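Long-range contacts in mortality factor 4-like protein 1 (Homo sapiens, PDB 2F5K), which binds methylated histone H3 through its chromo domain and probably takes part in gene regulation: residues D18-F23 against K50-Y54; E27-H33 against R73-Y77. One frame throughout, in Å; residues are numbered along the deposited sequence.

Contact 2 lies close to the centre of the chain. Contact 1 is nearer its surface, on the leading N-terminal segment. In contact 2 two antiparallel strands, 28-32 and 74-76, are joined by backbone hydrogen bonds, with a salt bridge and a stacked arginine at one end. In contact 1 a loop without regular structure lies on strand 51-58. It is held by one tyrosine hydroxyl, an aromatic pair and a few apolar touches. Both contacts reach the same antiparallel sheet, and they meet where the F23 ring packs on V29, V74 and K76. The two buried rings of contact 1 lie at the end nearer to contact 2.

Contact 1 (D18-F23 against K50-Y54); sequences DPKPKF and KQVKY
Y54 and F23 join the N-terminal loop to strand 51-58 of the chromo domain's beta barrel, which the loop runs alongside. Y54 CG lies anti to the carbonyl carbon (chi1 -64°), which points the ring at the loop. Further out, CE1 comes within 4.0 Å of F23 CD1. On the same side of the ring plane but along the other rim, CE2 touches F23 CB at 3.6 Å. At the tip, Y54 OH accepts a nearly straight hydrogen bond from F23 N, 3.0 Å long. P21 CB also lies against Y54 OH, at 3.0 Å. The same hydroxyl is hydrogen-bonded to E71, which also binds K22 N. The two rings form a T-shaped pair, the edge of F23 toward the face of Y54, with centroids 5.5 Å apart and planes at 90°. Towards the chain start, V52 puts CG1 against P21 CB at 3.5 Å. Its other branch, CG2, faces the D18 backbone. D18 CB rests on K50 O at 3.3 Å, but the charged ends do not meet. A phenylalanine in place of Y54 would probably keep much of the ring packing but leave F23 N and the E71 carboxylate without their shared partner. V45 and V74 also pack on Y54, so the ring carbons lie among apolar side chains while the hydroxyl keeps its polar partners. The loop is thus anchored at its inner end, where one hydroxyl links its backbone to an acidic side chain, while its exposed start is held lightly, by van der Waals touches of D18 on K50 and V52.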
loop_
_atom_site.group_PDB
_atom_site.type_symbol
_atom_site.label_atom_id
_atom_site.label_comp_id
_atom_site.label_asym_id
_atom_site.label_seq_id
_atom_site.Cartn_x
_atom_site.Cartn_y
_atom_site.Cartn_z
ATOM N N ASP A 18 19.203 -1.861 0.707
ATOM C CA ASP A 18 19.758 -3.066 1.374
ATOM C C ASP A 18 19.314 -4.326 0.645
ATOM O O ASP A 18 18.128 -4.548 0.439
ATOM C CB ASP A 18 19.311 -3.116 2.833
ATOM C CG ASP A 18 20.477 -3.300 3.791
ATOM O OD1 ASP A 18 20.231 -3.367 5.020
ATOM O OD2 ASP A 18 21.669 -3.381 3.405
ATOM N N PRO A 19 20.282 -5.155 0.275
ATOM C CA PRO A 19 20.040 -6.377 -0.504
ATOM C C PRO A 19 18.646 -7.025 -0.397
ATOM O O PRO A 19 18.096 -7.213 0.689
ATOM C CB PRO A 19 21.134 -7.308 0.006
ATOM C CG PRO A 19 22.297 -6.355 0.257
ATOM C CD PRO A 19 21.711 -4.996 0.604
ATOM N N LYS A 20 18.104 -7.355 -1.568
ATOM C CA LYS A 20 16.813 -8.024 -1.728
ATOM C C LYS A 20 15.654 -7.421 -0.946
ATOM O O LYS A 20 15.550 -7.610 0.257
ATOM C CB LYS A 20 16.944 -9.512 -1.414
ATOM C CG LYS A 20 17.612 -10.306 -2.516
ATOM C CD LYS A 20 18.296 -11.551 -1.972
ATOM C CE LYS A 20 19.196 -12.189 -3.025
ATOM N NZ LYS A 20 20.497 -12.603 -2.439
ATOM N N PRO A 21 14.790 -6.682 -1.634
ATOM C CA PRO A 21 13.581 -6.126 -1.029
ATOM C C PRO A 21 12.379 -7.064 -1.158
ATOM O O PRO A 21 12.396 -8.020 -1.930
ATOM C CB PRO A 21 13.359 -4.872 -1.858
ATOM C CG PRO A 21 13.733 -5.327 -3.243
ATOM C CD PRO A 21 14.908 -6.285 -3.049
ATOM N N LYS A 22 11.342 -6.756 -0.391
ATOM C CA LYS A 22 10.131 -7.553 -0.302
ATOM C C LYS A 22 9.363 -7.627 -1.608
ATOM O O LYS A 22 8.822 -8.670 -1.959
ATOM C CB LYS A 22 9.214 -6.949 0.760
ATOM C CG LYS A 22 9.211 -7.645 2.096
ATOM C CD LYS A 22 7.835 -7.585 2.743
ATOM C CE LYS A 22 7.910 -7.602 4.249
ATOM N NZ LYS A 22 6.612 -7.227 4.887
ATOM N N PHE A 23 9.319 -6.522 -2.338
ATOM C CA PHE A 23 8.463 -6.461 -3.519
ATOM C C PHE A 23 9.179 -6.283 -4.851
ATOM O O PHE A 23 10.353 -5.924 -4.887
ATOM C CB PHE A 23 7.404 -5.395 -3.307
ATOM C CG PHE A 23 6.638 -5.579 -2.034
ATOM C CD1 PHE A 23 7.143 -5.103 -0.832
ATOM C CD2 PHE A 23 5.431 -6.268 -2.030
ATOM C CE1 PHE A 23 6.438 -5.291 0.346
ATOM C CE2 PHE A 23 4.715 -6.447 -0.860
ATOM C CZ PHE A 23 5.219 -5.971 0.328
ATOM N N LYS A 50 20.428 2.075 2.330
ATOM C CA LYS A 50 20.055 0.851 3.035
ATOM C C LYS A 50 18.550 0.760 3.250
ATOM O O LYS A 50 18.040 -0.251 3.729
ATOM C CB LYS A 50 20.806 0.746 4.367
ATOM C CG LYS A 50 22.328 0.684 4.231
ATOM C CD LYS A 50 22.991 0.412 5.582
ATOM C CE LYS A 50 24.508 0.374 5.481
ATOM N NZ LYS A 50 25.124 0.088 6.806
ATOM N N GLN A 51 17.845 1.826 2.891
ATOM C CA GLN A 51 16.395 1.860 3.000
ATOM C C GLN A 51 15.785 1.692 1.606
ATOM O O GLN A 51 16.073 2.467 0.692
ATOM C CB GLN A 51 15.929 3.173 3.640
ATOM C CG GLN A 51 16.199 3.286 5.147
ATOM C CD GLN A 51 15.684 4.592 5.752
ATOM O OE1 GLN A 51 15.000 5.376 5.080
ATOM N NE2 GLN A 51 16.016 4.826 7.019
ATOM N N VAL A 52 14.948 0.671 1.447
ATOM C CA VAL A 52 14.325 0.383 0.161
ATOM C C VAL A 52 12.999 1.116 0.030
ATOM O O VAL A 52 12.173 1.086 0.936
ATOM C CB VAL A 52 14.098 -1.119 -0.008
ATOM C CG1 VAL A 52 13.678 -1.436 -1.428
ATOM C CG2 VAL A 52 15.360 -1.890 0.356
ATOM N N LYS A 53 12.804 1.788 -1.102
ATOM C CA LYS A 53 11.591 2.557 -1.332
ATOM C C LYS A 53 10.807 2.000 -2.507
ATOM O O LYS A 53 11.330 1.254 -3.324
ATOM C CB LYS A 53 11.937 4.018 -1.601
ATOM C CG LYS A 53 12.841 4.658 -0.548
ATOM C CD LYS A 53 12.725 6.187 -0.563
ATOM C CE LYS A 53 13.361 6.830 0.663
ATOM N NZ LYS A 53 12.877 8.228 0.853
ATOM N N TYR A 54 9.539 2.359 -2.592
ATOM C CA TYR A 54 8.735 1.886 -3.706
ATOM C C TYR A 54 7.897 2.984 -4.298
ATOM O O TYR A 54 7.245 3.745 -3.583
ATOM C CB TYR A 54 7.811 0.753 -3.279
ATOM C CG TYR A 54 8.534 -0.480 -2.830
ATOM C CD1 TYR A 54 8.754 -0.718 -1.484
ATOM C CD2 TYR A 54 9.001 -1.402 -3.749
ATOM C CE1 TYR A 54 9.397 -1.839 -1.060
ATOM C CE2 TYR A 54 9.653 -2.531 -3.339
ATOM C CZ TYR A 54 9.849 -2.751 -1.990
ATOM O OH TYR A 54 10.510 -3.881 -1.571
#

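Contact 2 (E27-H33 against R73-Y77); sequences ERVLCFH and RVLKY
The R28 guanidinium lies flat on one face of the Y77 ring, with centres 4.2 Å apart and planes 21° from parallel. R28 has CG anti to the backbone N (chi1 171°) and stays extended, which carries CD over this face as a CH-pi contact. V29 O is at the edge of the tyrosine ring, and L30 CD2 touches Y77 CD1 at 3.6 Å. R28 forms a salt bridge with E39, which probably helps to hold the stack. At the other end, R73 grips F32 O side-on with NH2 at 2.7 Å and NE at 3.1 Å. Both come from one face of the carbonyl, NE well above its plane. R73 O lies at the F32 ring edge and accepts a bond from F32 N. Between these ends, L30 and L75 form a hydrogen-bonded antiparallel pair. E27 OE2 makes a salt bridge to K76 NZ at 3.1 Å, and a water joins E27 OE2, R28 O and Y77 N. The pairing sets strand 74-76 at the edge of the chromo domain sheet, beside strand 28-32, which also pairs with 37-48. L30, F32 and L75 face helix 79-98, while C31 and V74 pack on strands 51-58 and 67-70.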
loop_
_atom_site.group_PDB
_atom_site.type_symbol
_atom_site.label_atom_id
_atom_site.label_comp_id
_atom_site.label_asym_id
_atom_site.label_seq_id
_atom_site.Cartn_x
_atom_site.Cartn_y
_atom_site.Cartn_z
ATOM N N GLU A 27 4.482 -6.159 -9.255
ATOM C CA GLU A 27 3.731 -6.890 -8.234
ATOM C C GLU A 27 2.467 -6.192 -7.772
ATOM O O GLU A 27 2.511 -5.058 -7.323
ATOM C CB GLU A 27 4.602 -7.219 -7.018
ATOM C CG GLU A 27 3.925 -8.144 -6.031
ATOM C CD GLU A 27 4.845 -8.523 -4.901
ATOM O OE1 GLU A 27 6.015 -8.132 -4.940
ATOM O OE2 GLU A 27 4.408 -9.212 -3.980
ATOM N N ARG A 28 1.339 -6.878 -7.896
ATOM C CA ARG A 28 0.114 -6.372 -7.354
ATOM C C ARG A 28 0.298 -6.414 -5.830
ATOM O O ARG A 28 0.784 -7.410 -5.294
ATOM C CB ARG A 28 -1.050 -7.246 -7.797
ATOM C CG ARG A 28 -2.360 -6.952 -7.129
ATOM C CD ARG A 28 -3.484 -7.819 -7.698
ATOM N NE ARG A 28 -4.826 -7.286 -7.499
ATOM C CZ ARG A 28 -5.933 -7.973 -7.775
ATOM N NH1 ARG A 28 -5.824 -9.203 -8.259
ATOM N NH2 ARG A 28 -7.146 -7.446 -7.574
ATOM N N VAL A 29 -0.111 -5.348 -5.144
ATOM C CA VAL A 29 0.156 -5.203 -3.716
ATOM C C VAL A 29 -0.937 -4.476 -2.969
ATOM O O VAL A 29 -1.892 -3.958 -3.533
ATOM C CB VAL A 29 1.511 -4.426 -3.498
ATOM C CG1 VAL A 29 1.590 -3.806 -2.128
ATOM C CG2 VAL A 29 2.746 -5.313 -3.785
ATOM N N LEU A 30 -0.812 -4.446 -1.664
ATOM C CA LEU A 30 -1.762 -3.678 -0.897
ATOM C C LEU A 30 -0.911 -2.622 -0.301
ATOM O O LEU A 30 0.149 -2.909 0.240
ATOM C CB LEU A 30 -2.427 -4.505 0.181
ATOM C CG LEU A 30 -3.341 -5.616 -0.338
ATOM C CD1 LEU A 30 -3.781 -6.488 0.849
ATOM C CD2 LEU A 30 -4.536 -4.995 -0.988
ATOM N N CYS A 31 -1.342 -1.390 -0.392
ATOM C CA CYS A 31 -0.495 -0.350 0.103
ATOM C C CYS A 31 -1.285 0.526 1.014
ATOM O O CYS A 31 -2.425 0.841 0.717
ATOM C CB CYS A 31 0.062 0.480 -1.066
ATOM S SG CYS A 31 1.311 1.690 -0.572
ATOM N N PHE A 32 -0.656 0.930 2.114
ATOM C CA PHE A 32 -1.245 1.843 3.057
ATOM C C PHE A 32 -1.168 3.278 2.528
ATOM O O PHE A 32 -0.153 3.693 1.971
ATOM C CB PHE A 32 -0.470 1.800 4.384
ATOM C CG PHE A 32 -0.930 0.743 5.324
ATOM C CD1 PHE A 32 -0.148 -0.342 5.598
ATOM C CD2 PHE A 32 -2.138 0.854 5.960
ATOM C CE1 PHE A 32 -0.579 -1.326 6.501
ATOM C CE2 PHE A 32 -2.573 -0.130 6.849
ATOM C CZ PHE A 32 -1.802 -1.216 7.083
ATOM N N HIS A 33 -2.236 4.032 2.731
ATOM C CA HIS A 33 -2.239 5.420 2.358
ATOM C C HIS A 33 -2.649 6.270 3.562
ATOM O O HIS A 33 -1.807 6.926 4.185
ATOM C CB HIS A 33 -3.123 5.677 1.134
ATOM C CG HIS A 33 -3.220 7.122 0.779
ATOM N ND1 HIS A 33 -4.406 7.828 0.841
ATOM C CD2 HIS A 33 -2.275 8.003 0.370
ATOM C CE1 HIS A 33 -4.186 9.079 0.475
ATOM N NE2 HIS A 33 -2.901 9.211 0.183
ATOM N N ARG A 73 5.062 0.365 4.283
ATOM C CA ARG A 73 3.685 0.686 3.944
ATOM C C ARG A 73 3.106 -0.250 2.928
ATOM O O ARG A 73 1.939 -0.154 2.575
ATOM C CB ARG A 73 3.528 2.141 3.496
ATOM C CG ARG A 73 3.470 3.071 4.642
ATOM C CD ARG A 73 3.489 4.477 4.220
ATOM N NE ARG A 73 2.364 4.772 3.353
ATOM C CZ ARG A 73 2.342 5.811 2.518
ATOM N NH1 ARG A 73 3.383 6.635 2.495
ATOM N NH2 ARG A 73 1.286 6.015 1.731
ATOM N N VAL A 74 3.935 -1.174 2.480
ATOM C CA VAL A 74 3.512 -2.108 1.468
ATOM C C VAL A 74 3.280 -3.503 2.050
ATOM O O VAL A 74 4.100 -4.003 2.805
ATOM C CB VAL A 74 4.536 -2.174 0.348
ATOM C CG1 VAL A 74 4.026 -3.038 -0.779
ATOM C CG2 VAL A 74 4.842 -0.754 -0.153
ATOM N N LEU A 75 2.156 -4.115 1.712
ATOM C CA LEU A 75 1.858 -5.458 2.210
ATOM C C LEU A 75 1.589 -6.348 1.026
ATOM O O LEU A 75 1.089 -5.898 -0.025
ATOM C CB LEU A 75 0.644 -5.473 3.130
ATOM C CG LEU A 75 0.758 -4.849 4.532
ATOM C CD1 LEU A 75 -0.576 -4.852 5.223
ATOM C CD2 LEU A 75 1.743 -5.698 5.310
ATOM N N LYS A 76 1.956 -7.609 1.205
ATOM C CA LYS A 76 1.753 -8.650 0.231
ATOM C C LYS A 76 0.257 -8.841 -0.034
ATOM O O LYS A 76 -0.564 -8.695 0.866
ATOM C CB LYS A 76 2.376 -9.924 0.775
ATOM C CG LYS A 76 3.316 -10.580 -0.181
ATOM C CD LYS A 76 4.613 -9.823 -0.327
ATOM C CE LYS A 76 5.432 -10.389 -1.462
ATOM N NZ LYS A 76 6.584 -9.505 -1.726
ATOM N N TYR A 77 -0.097 -9.140 -1.279
ATOM C CA TYR A 77 -1.495 -9.310 -1.642
ATOM C C TYR A 77 -1.907 -10.743 -1.330
ATOM O O TYR A 77 -1.894 -11.585 -2.205
ATOM C CB TYR A 77 -1.702 -8.999 -3.142
ATOM C CG TYR A 77 -3.160 -8.740 -3.519
ATOM C CD1 TYR A 77 -3.681 -7.459 -3.509
ATOM C CD2 TYR A 77 -4.004 -9.790 -3.871
ATOM C CE1 TYR A 77 -5.005 -7.227 -3.850
ATOM C CE2 TYR A 77 -5.335 -9.574 -4.214
ATOM C CZ TYR A 77 -5.827 -8.302 -4.190
ATOM O OH TYR A 77 -7.153 -8.090 -4.501
HETATM O O HOH W 1 1.872 -8.929 -3.277
#